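Local coordinates for putative exported protein (Bordetella pertussis Tohama I, PDB 2PFY) that binds pyroglutamic acid as an extracytoplasmic solute receptor, probably delivering it to a tripartite ATP-independent periplasmic (TRAP) transporter, at residues E9-F23 against I112-G124. Numbering follows the deposited sequence.
Sequences EQPDANYLTQNARQF and IVLVYGSPWPPQG. With PCA (pyroglutamic acid), chain E.
The hydroxyl of Y15 donates to the backbone carbonyl of P119, with OH and O 2.7 Å apart and the donor tilted slightly out of the carbonyl plane. Y15 reaches this oxygen because its CG lies between the backbone N and the carbonyl carbon (chi1 74°), which swings the ring so that its hydroxyl end comes up against the P119-P121 backbone; P121 CG meets the ring edge in its plane. Next along the helix, L16 covers one face of the W120 indole. Its CD1 sits over the face, 3.4 Å from the centroid of the five-membered ring, a CH-pi contact. L16 CD2 packs on S118 CB at 3.5 Å. Pyroglutamic acid lies against the opposite indole face, its CD 3.3 Å above the plane, so the aromatic wall of the ligand pocket is backed directly by the helix. The indole rim is lined as well: the Q10 amide carbon CD is in the ring plane at the edge, its amide turned 80° to the indole, and a water joins W120 NE1 to E9 OE2. E9 OE2 also accepts from Q10 NE2, while OE1 forms a salt bridge with R48 of the pocket, consistent with a second shell that orients W120. Farther along, a second water donates to L16 O at 2.7 Å and also lies within hydrogen-bonding distance of Y116 OH, and F23 meets Y116 obliquely. N14 caps the helix: its OD1 accepts from T17 N at 3.1 Å, while its ND2 is held by D189. Helix 15-23 runs roughly antiparallel to strand 112-119 (152°), an edge strand of the five-stranded sheet that pairs with strand 208-214, with a classic bulge where V115 and Y116 both face V211, while helices 184-189 and 223-257 pack against Y15 and P121.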
loop_
_atom_site.group_PDB
_atom_site.type_symbol
_atom_site.label_atom_id
_atom_site.label_comp_id
_atom_site.label_asym_id
_atom_site.label_seq_id
_atom_site.Cartn_x
_atom_site.Cartn_y
_atom_site.Cartn_z
ATOM N N GLU A 9 -1.526 -3.810 9.201
ATOM C CA GLU A 9 -0.273 -3.053 9.151
ATOM C C GLU A 9 -0.284 -1.706 9.927
ATOM O O GLU A 9 0.667 -1.341 10.626
ATOM C CB GLU A 9 -0.041 -2.761 7.681
ATOM C CG GLU A 9 1.315 -2.938 7.217
ATOM C CD GLU A 9 1.442 -2.561 5.776
ATOM O OE1 GLU A 9 1.993 -3.350 5.009
ATOM O OE2 GLU A 9 1.012 -1.454 5.419
ATOM N N GLN A 10 -1.382 -0.983 9.790
ATOM C CA GLN A 10 -1.448 0.417 10.191
ATOM C C GLN A 10 -2.237 0.588 11.490
ATOM O O GLN A 10 -3.015 -0.309 11.884
ATOM C CB GLN A 10 -2.090 1.188 9.038
ATOM C CG GLN A 10 -1.333 1.036 7.685
ATOM C CD GLN A 10 0.100 1.553 7.786
ATOM O OE1 GLN A 10 0.359 2.530 8.506
ATOM N NE2 GLN A 10 1.034 0.897 7.095
ATOM N N PRO A 11 -2.057 1.727 12.176
ATOM C CA PRO A 11 -2.782 1.983 13.410
ATOM C C PRO A 11 -4.292 2.142 13.196
ATOM O O PRO A 11 -4.738 2.252 12.069
ATOM C CB PRO A 11 -2.171 3.317 13.899
ATOM C CG PRO A 11 -1.690 3.966 12.689
ATOM C CD PRO A 11 -1.126 2.839 11.866
ATOM N N ASP A 12 -5.053 2.086 14.282
ATOM C CA ASP A 12 -6.501 2.205 14.259
ATOM C C ASP A 12 -6.963 3.570 13.672
ATOM O O ASP A 12 -8.079 3.666 13.151
ATOM C CB ASP A 12 -7.029 1.947 15.683
ATOM C CG ASP A 12 -6.958 0.469 16.078
ATOM O OD1 ASP A 12 -6.825 -0.389 15.195
ATOM O OD2 ASP A 12 -7.017 0.152 17.280
ATOM N N ALA A 13 -6.077 4.592 13.697
ATOM C CA ALA A 13 -6.297 5.855 12.929
ATOM C C ALA A 13 -6.614 5.627 11.432
ATOM O O ALA A 13 -7.385 6.374 10.818
ATOM C CB ALA A 13 -5.054 6.789 13.041
ATOM N N ASN A 14 -6.006 4.593 10.860
ATOM C CA ASN A 14 -5.891 4.442 9.432
ATOM C C ASN A 14 -7.131 3.837 8.821
ATOM O O ASN A 14 -7.705 2.922 9.394
ATOM C CB ASN A 14 -4.656 3.571 9.122
ATOM C CG ASN A 14 -4.548 3.234 7.662
ATOM O OD1 ASN A 14 -5.095 2.213 7.197
ATOM N ND2 ASN A 14 -3.811 4.076 6.917
ATOM N N TYR A 15 -7.563 4.326 7.671
ATOM C CA TYR A 15 -8.857 3.853 7.117
ATOM C C TYR A 15 -8.793 2.423 6.558
ATOM O O TYR A 15 -9.808 1.742 6.499
ATOM C CB TYR A 15 -9.459 4.831 6.092
ATOM C CG TYR A 15 -8.769 4.852 4.736
ATOM C CD1 TYR A 15 -9.075 3.903 3.751
ATOM C CD2 TYR A 15 -7.805 5.831 4.438
ATOM C CE1 TYR A 15 -8.436 3.925 2.490
ATOM C CE2 TYR A 15 -7.165 5.877 3.188
ATOM C CZ TYR A 15 -7.493 4.932 2.220
ATOM O OH TYR A 15 -6.833 4.984 1.000
ATOM N N LEU A 16 -7.608 1.973 6.160
ATOM C CA LEU A 16 -7.451 0.590 5.668
ATOM C C LEU A 16 -7.620 -0.377 6.816
ATOM O O LEU A 16 -8.251 -1.434 6.657
ATOM C CB LEU A 16 -6.078 0.401 4.997
ATOM C CG LEU A 16 -5.969 1.184 3.673
ATOM C CD1 LEU A 16 -4.503 1.162 3.160
ATOM C CD2 LEU A 16 -6.936 0.621 2.592
ATOM N N THR A 17 -7.053 -0.009 7.970
ATOM C CA THR A 17 -7.259 -0.757 9.201
ATOM C C THR A 17 -8.734 -0.769 9.625
ATOM O O THR A 17 -9.246 -1.824 9.998
ATOM C CB THR A 17 -6.355 -0.229 10.332
ATOM O OG1 THR A 17 -5.006 -0.532 10.009
ATOM C CG2 THR A 17 -6.672 -0.867 11.711
ATOM N N GLN A 18 -9.410 0.378 9.560
ATOM C CA GLN A 18 -10.840 0.430 9.887
ATOM C C GLN A 18 -11.647 -0.391 8.890
ATOM O O GLN A 18 -12.614 -1.057 9.247
ATOM C CB GLN A 18 -11.356 1.899 9.965
ATOM C CG GLN A 18 -10.850 2.625 11.203
ATOM C CD GLN A 18 -11.095 1.830 12.511
ATOM O OE1 GLN A 18 -12.197 1.312 12.731
ATOM N NE2 GLN A 18 -10.057 1.713 13.360
ATOM N N ASN A 19 -11.228 -0.388 7.645
ATOM C CA ASN A 19 -11.934 -1.216 6.646
ATOM C C ASN A 19 -11.778 -2.738 6.949
ATOM O O ASN A 19 -12.751 -3.521 6.842
ATOM C CB ASN A 19 -11.432 -0.823 5.248
ATOM C CG ASN A 19 -12.243 -1.449 4.123
ATOM O OD1 ASN A 19 -13.452 -1.550 4.201
ATOM N ND2 ASN A 19 -11.571 -1.872 3.080
ATOM N N ALA A 20 -10.582 -3.144 7.375
ATOM C CA ALA A 20 -10.334 -4.517 7.786
ATOM C C ALA A 20 -11.134 -4.905 9.052
ATOM O O ALA A 20 -11.668 -6.018 9.141
ATOM C CB ALA A 20 -8.827 -4.760 7.956
ATOM N N ARG A 21 -11.211 -3.990 10.022
ATOM C CA ARG A 21 -12.056 -4.171 11.219
ATOM C C ARG A 21 -13.537 -4.372 10.841
ATOM O O ARG A 21 -14.232 -5.294 11.370
ATOM C CB ARG A 21 -11.862 -3.014 12.230
ATOM C CG ARG A 21 -10.418 -3.080 12.907
ATOM C CD ARG A 21 -10.307 -2.137 14.125
ATOM N NE ARG A 21 -9.009 -2.284 14.792
ATOM C CZ ARG A 21 -8.684 -3.299 15.595
ATOM N NH1 ARG A 21 -9.559 -4.262 15.842
ATOM N NH2 ARG A 21 -7.488 -3.356 16.160
ATOM N N GLN A 22 -14.020 -3.563 9.907
ATOM C CA GLN A 22 -15.420 -3.686 9.516
ATOM C C GLN A 22 -15.634 -5.023 8.788
ATOM O O GLN A 22 -16.686 -5.709 8.960
ATOM C CB GLN A 22 -15.851 -2.485 8.669
ATOM C CG GLN A 22 -17.344 -2.558 8.242
ATOM C CD GLN A 22 -17.873 -1.268 7.638
ATOM O OE1 GLN A 22 -17.264 -0.188 7.766
ATOM N NE2 GLN A 22 -18.993 -1.381 6.938
ATOM N N PHE A 23 -14.653 -5.387 7.968
ATOM C CA PHE A 23 -14.633 -6.695 7.284
ATOM C C PHE A 23 -14.699 -7.847 8.299
ATOM O O PHE A 23 -15.513 -8.772 8.134
ATOM C CB PHE A 23 -13.407 -6.809 6.354
ATOM C CG PHE A 23 -13.010 -8.239 6.045
ATOM C CD1 PHE A 23 -13.681 -8.963 5.051
ATOM C CD2 PHE A 23 -11.978 -8.852 6.749
ATOM C CE1 PHE A 23 -13.332 -10.311 4.779
ATOM C CE2 PHE A 23 -11.616 -10.219 6.498
ATOM C CZ PHE A 23 -12.281 -10.924 5.503
ATOM N N ILE A 112 -1.736 -19.408 -0.408
ATOM C CA ILE A 112 -2.401 -18.174 0.062
ATOM C C ILE A 112 -3.633 -17.793 -0.768
ATOM O O ILE A 112 -3.584 -17.858 -1.981
ATOM C CB ILE A 112 -1.410 -16.985 0.031
ATOM C CG1 ILE A 112 -0.247 -17.244 0.985
ATOM C CG2 ILE A 112 -2.139 -15.647 0.348
ATOM C CD1 ILE A 112 0.952 -16.329 0.740
ATOM N N VAL A 113 -4.706 -17.345 -0.109
ATOM C CA VAL A 113 -5.918 -16.881 -0.775
ATOM C C VAL A 113 -5.984 -15.346 -0.698
ATOM O O VAL A 113 -5.900 -14.778 0.391
ATOM C CB VAL A 113 -7.207 -17.473 -0.085
ATOM C CG1 VAL A 113 -8.470 -16.920 -0.697
ATOM C CG2 VAL A 113 -7.194 -18.995 -0.139
ATOM N N LEU A 114 -6.138 -14.708 -1.854
ATOM C CA LEU A 114 -6.382 -13.278 -1.950
ATOM C C LEU A 114 -7.845 -13.040 -1.629
ATOM O O LEU A 114 -8.722 -13.497 -2.348
ATOM C CB LEU A 114 -5.993 -12.770 -3.354
ATOM C CG LEU A 114 -6.270 -11.353 -3.945
ATOM C CD1 LEU A 114 -6.552 -10.241 -2.945
ATOM C CD2 LEU A 114 -5.122 -10.974 -4.899
ATOM N N VAL A 115 -8.105 -12.376 -0.507
ATOM C CA VAL A 115 -9.467 -12.130 -0.077
ATOM C C VAL A 115 -9.972 -10.802 -0.683
ATOM O O VAL A 115 -10.983 -10.787 -1.411
ATOM C CB VAL A 115 -9.581 -12.140 1.463
ATOM C CG1 VAL A 115 -10.999 -11.774 1.906
ATOM C CG2 VAL A 115 -9.117 -13.521 2.038
ATOM N N TYR A 116 -9.295 -9.688 -0.402
ATOM C CA TYR A 116 -9.697 -8.425 -1.041
ATOM C C TYR A 116 -8.530 -7.435 -1.062
ATOM O O TYR A 116 -7.555 -7.636 -0.345
ATOM C CB TYR A 116 -10.954 -7.826 -0.373
ATOM C CG TYR A 116 -10.696 -7.105 0.957
ATOM C CD1 TYR A 116 -10.266 -5.752 0.987
ATOM C CD2 TYR A 116 -10.886 -7.767 2.176
ATOM C CE1 TYR A 116 -10.003 -5.102 2.238
ATOM C CE2 TYR A 116 -10.673 -7.120 3.426
ATOM C CZ TYR A 116 -10.227 -5.786 3.423
ATOM O OH TYR A 116 -10.001 -5.160 4.614
ATOM N N GLY A 117 -8.656 -6.396 -1.906
ATOM C CA GLY A 117 -7.720 -5.278 -2.001
ATOM C C GLY A 117 -8.380 -3.945 -1.669
ATOM O O GLY A 117 -9.610 -3.809 -1.707
ATOM N N SER A 118 -7.564 -2.952 -1.310
ATOM C CA SER A 118 -8.044 -1.571 -1.205
ATOM C C SER A 118 -6.850 -0.691 -1.425
ATOM O O SER A 118 -5.722 -1.092 -1.125
ATOM C CB SER A 118 -8.673 -1.273 0.162
ATOM O OG SER A 118 -9.915 -1.930 0.288
ATOM N N PRO A 119 -7.084 0.499 -2.013
ATOM C CA PRO A 119 -5.954 1.371 -2.320
ATOM C C PRO A 119 -5.637 2.351 -1.177
ATOM O O PRO A 119 -6.522 2.769 -0.429
ATOM C CB PRO A 119 -6.464 2.139 -3.562
ATOM C CG PRO A 119 -7.955 2.329 -3.261
ATOM C CD PRO A 119 -8.362 1.033 -2.549
ATOM N N TRP A 120 -4.368 2.668 -1.038
ATOM C CA TRP A 120 -3.931 3.893 -0.373
ATOM C C TRP A 120 -4.296 5.080 -1.293
ATOM O O TRP A 120 -4.609 4.889 -2.474
ATOM C CB TRP A 120 -2.402 3.850 -0.211
ATOM C CG TRP A 120 -1.959 2.937 0.869
ATOM C CD1 TRP A 120 -1.584 1.608 0.758
ATOM C CD2 TRP A 120 -1.820 3.286 2.241
ATOM N NE1 TRP A 120 -1.208 1.127 1.987
ATOM C CE2 TRP A 120 -1.338 2.139 2.917
ATOM C CE3 TRP A 120 -2.054 4.472 2.973
ATOM C CZ2 TRP A 120 -1.074 2.141 4.290
ATOM C CZ3 TRP A 120 -1.801 4.470 4.350
ATOM C CH2 TRP A 120 -1.310 3.310 4.987
ATOM N N PRO A 121 -4.274 6.312 -0.745
ATOM C CA PRO A 121 -4.368 7.477 -1.610
ATOM C C PRO A 121 -3.059 7.666 -2.402
ATOM O O PRO A 121 -2.065 6.966 -2.150
ATOM C CB PRO A 121 -4.639 8.650 -0.621
ATOM C CG PRO A 121 -5.041 7.966 0.717
ATOM C CD PRO A 121 -4.219 6.685 0.679
ATOM N N PRO A 122 -3.071 8.571 -3.398
ATOM C CA PRO A 122 -1.880 8.830 -4.202
ATOM C C PRO A 122 -0.689 9.309 -3.371
ATOM O O PRO A 122 -0.881 9.948 -2.317
ATOM C CB PRO A 122 -2.340 9.937 -5.154
ATOM C CG PRO A 122 -3.842 9.738 -5.256
ATOM C CD PRO A 122 -4.232 9.362 -3.844
ATOM N N GLN A 123 0.535 9.003 -3.822
ATOM C CA GLN A 123 1.721 9.270 -3.001
ATOM C C GLN A 123 2.283 10.662 -3.300
ATOM O O GLN A 123 2.604 10.968 -4.447
ATOM C CB GLN A 123 2.813 8.222 -3.268
ATOM C CG GLN A 123 2.333 6.755 -3.108
ATOM C CD GLN A 123 2.009 6.416 -1.656
ATOM O OE1 GLN A 123 0.845 6.383 -1.237
ATOM N NE2 GLN A 123 3.029 6.211 -0.886
ATOM N N GLY A 124 2.402 11.486 -2.267
ATOM C CA GLY A 124 3.081 12.811 -2.371
ATOM C C GLY A 124 4.464 12.756 -1.729
ATOM O O GLY A 124 4.920 11.688 -1.259
HETATM N N PCA E . 1.387 4.631 3.378
HETATM C CA PCA E . 2.210 3.402 3.480
HETATM C CB PCA E . 2.411 2.814 2.105
HETATM C CG PCA E . 1.756 3.761 1.145
HETATM C CD PCA E . 1.132 4.819 1.993
HETATM O OE PCA E . 0.431 5.726 1.557
HETATM C C PCA E . 3.550 3.718 4.115
HETATM O O PCA E . 4.328 2.854 4.537
HETATM O OXT PCA E . 3.874 4.887 4.216
HETATM O O HOH W 1 -0.688 -1.425 3.343
HETATM O O HOH W 2 -8.713 -2.711 4.319
#